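Local coordinates for protein N-ACETYLMURAMOYL-L-ALANINE AMIDASE CwlV (Paenibacillus polymyxa, PDB 1JWQ) that probably hydrolyses, through its zinc-dependent catalytic domain, the amide bond between N-acetylmuramoyl and L-alanine in cell-wall peptidoglycan, at residues 27-30 with 31-35. Sequence-based numbering, arbitrary orientation.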
ATOM      1  N   LYS A  27      -4.834  -4.592   9.422  1.00 12.16           N
ATOM      2  CA  LYS A  27      -4.914  -3.153   9.668  1.00 11.76           C
ATOM      3  C   LYS A  27      -3.668  -2.623  10.362  1.00 12.00           C
ATOM      4  O   LYS A  27      -3.231  -1.497  10.106  1.00 13.01           O
ATOM      5  CB  LYS A  27      -6.153  -2.807  10.509  1.00 12.54           C
ATOM      6  CG  LYS A  27      -6.148  -3.368  11.925  1.00 13.41           C
ATOM      7  CD  LYS A  27      -7.279  -2.762  12.758  1.00 15.38           C
ATOM      8  CE  LYS A  27      -7.221  -3.232  14.211  1.00 17.69           C
ATOM      9  NZ  LYS A  27      -8.225  -2.522  15.074  1.00 16.95           N
ATOM     10  N   THR A  28      -3.105  -3.442  11.242  1.00 12.27           N
ATOM     11  CA  THR A  28      -1.907  -3.087  11.995  1.00 11.62           C
ATOM     12  C   THR A  28      -0.725  -2.965  11.042  1.00 12.02           C
ATOM     13  O   THR A  28       0.049  -2.009  11.110  1.00 11.77           O
ATOM     14  CB  THR A  28      -1.601  -4.169  13.048  1.00 12.83           C
ATOM     15  OG1 THR A  28      -2.782  -4.421  13.820  1.00 13.86           O
ATOM     16  CG2 THR A  28      -0.484  -3.717  13.974  1.00 12.87           C
ATOM     17  N   PHE A  29      -0.586  -3.950  10.161  1.00 10.37           N
ATOM     18  CA  PHE A  29       0.484  -3.946   9.173  1.00 10.10           C
ATOM     19  C   PHE A  29       0.348  -2.744   8.239  1.00 10.00           C
ATOM     20  O   PHE A  29       1.319  -2.035   7.984  1.00 11.23           O
ATOM     21  CB  PHE A  29       0.441  -5.231   8.343  1.00  9.94           C
ATOM     22  CG  PHE A  29       1.387  -5.229   7.169  1.00 11.72           C
ATOM     23  CD1 PHE A  29       2.747  -5.438   7.351  1.00 11.47           C
ATOM     24  CD2 PHE A  29       0.913  -4.993   5.880  1.00 11.77           C
ATOM     25  CE1 PHE A  29       3.627  -5.414   6.271  1.00 11.71           C
ATOM     26  CE2 PHE A  29       1.782  -4.968   4.794  1.00 11.04           C
ATOM     27  CZ  PHE A  29       3.145  -5.180   4.991  1.00 13.67           C
ATOM     28  N   ASN A  30      -0.860  -2.519   7.729  1.00  9.44           N
ATOM     29  CA  ASN A  30      -1.094  -1.417   6.806  1.00  9.34           C
ATOM     30  C   ASN A  30      -0.707  -0.065   7.382  1.00 10.00           C
ATOM     31  O   ASN A  30      -0.082   0.750   6.704  1.00  9.18           O
ATOM     32  CB  ASN A  30      -2.563  -1.387   6.367  1.00 10.30           C
ATOM     33  CG  ASN A  30      -2.968  -2.639   5.599  1.00  9.88           C
ATOM     34  OD1 ASN A  30      -2.117  -3.356   5.070  1.00  9.53           O
ATOM     35  ND2 ASN A  30      -4.272  -2.897   5.523  1.00  9.42           N
ATOM     36  N   LEU A  31      -1.081   0.177   8.632  1.00 10.86           N
ATOM     37  CA  LEU A  31      -0.762   1.446   9.273  1.00 11.59           C
ATOM     38  C   LEU A  31       0.744   1.598   9.476  1.00 10.79           C
ATOM     39  O   LEU A  31       1.315   2.635   9.156  1.00 10.70           O
ATOM     40  CB  LEU A  31      -1.480   1.548  10.618  1.00 12.06           C
ATOM     41  CG  LEU A  31      -1.205   2.830  11.409  1.00 11.51           C
ATOM     42  CD1 LEU A  31      -1.648   4.044  10.600  1.00 12.26           C
ATOM     43  CD2 LEU A  31      -1.957   2.769  12.727  1.00 14.36           C
ATOM     44  N   ALA A  32       1.383   0.561  10.010  1.00 12.24           N
ATOM     45  CA  ALA A  32       2.823   0.597  10.243  1.00 11.45           C
ATOM     46  C   ALA A  32       3.564   0.923   8.947  1.00 13.35           C
ATOM     47  O   ALA A  32       4.526   1.695   8.942  1.00 13.55           O
ATOM     48  CB  ALA A  32       3.301  -0.752  10.804  1.00  9.82           C
ATOM     49  N   MET A  33       3.109   0.333   7.845  1.00 11.97           N
ATOM     50  CA  MET A  33       3.732   0.571   6.547  1.00 11.71           C
ATOM     51  C   MET A  33       3.493   2.004   6.076  1.00 10.74           C
ATOM     52  O   MET A  33       4.418   2.676   5.625  1.00 10.65           O
ATOM     53  CB  MET A  33       3.185  -0.406   5.500  1.00 12.32           C
ATOM     54  CG  MET A  33       3.641  -1.841   5.701  1.00 13.32           C
ATOM     55  SD  MET A  33       5.441  -1.969   5.700  1.00 16.59           S
ATOM     56  CE  MET A  33       5.832  -1.105   4.191  1.00 11.90           C
ATOM     57  N   ALA A  34       2.249   2.461   6.181  1.00 10.86           N
ATOM     58  CA  ALA A  34       1.900   3.814   5.767  1.00 11.34           C
ATOM     59  C   ALA A  34       2.721   4.847   6.531  1.00 11.71           C
ATOM     60  O   ALA A  34       3.223   5.812   5.951  1.00 11.95           O
ATOM     61  CB  ALA A  34       0.408   4.063   5.981  1.00 11.87           C
ATOM     62  N   LEU A  35       2.866   4.645   7.835  1.00 12.00           N
ATOM     63  CA  LEU A  35       3.629   5.578   8.658  1.00 12.88           C
ATOM     64  C   LEU A  35       5.106   5.588   8.266  1.00 13.39           C
ATOM     65  O   LEU A  35       5.744   6.638   8.263  1.00 13.83           O
ATOM     66  CB  LEU A  35       3.482   5.219  10.139  1.00 14.48           C
ATOM     67  CG  LEU A  35       2.067   5.369  10.707  1.00 15.53           C
ATOM     68  CD1 LEU A  35       2.059   4.971  12.167  1.00 17.97           C
ATOM     69  CD2 LEU A  35       1.587   6.808  10.539  1.00 17.70           C
TER
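One face of the Phe29 ring is covered by Met33, one helical turn further on: Met33 CG sits 3.6 Å from the ring centroid, 20° off the normal, a CH-pi contact displaced toward the rim, with CZ the nearest ring atom. SD of Met33 lies obliquely above the rim of the same face, 4.5 Å from the centroid and nearest CE1 and CZ, a Met-aromatic contact. Because Phe29 CG lies anti to its own backbone nitrogen (chi1 172°), the phenyl group reaches along the helix toward Met33, whose chain, bent at chi2 and chi3, lays its thioether against the ring; a flexible, polarisable residue suits such a surface. Gln161 of helix 158-176 touches both side chains. Cutting Phe29 back to an alanine would probably open a gap where Met33 CG and SD lose their aromatic face, with the Met33 chain less restrained on that side.

The backbone is held by regular i to i+4 bonds, among them Met33 N to Phe29 O at 3.0 Å. The small Ala34 suits close packing against strands 2-8 and 47-51. Near the helix start, buried Asn30 suits its place because ND2 carries two N-H groups, serving Gly9 O and OE1 of the zinc ligand Glu26. The chemistry is thus divided: apolar and sulfur-aromatic packing toward helix 158-176, and a second-shell amide that probably orients a carboxylate of the zinc site.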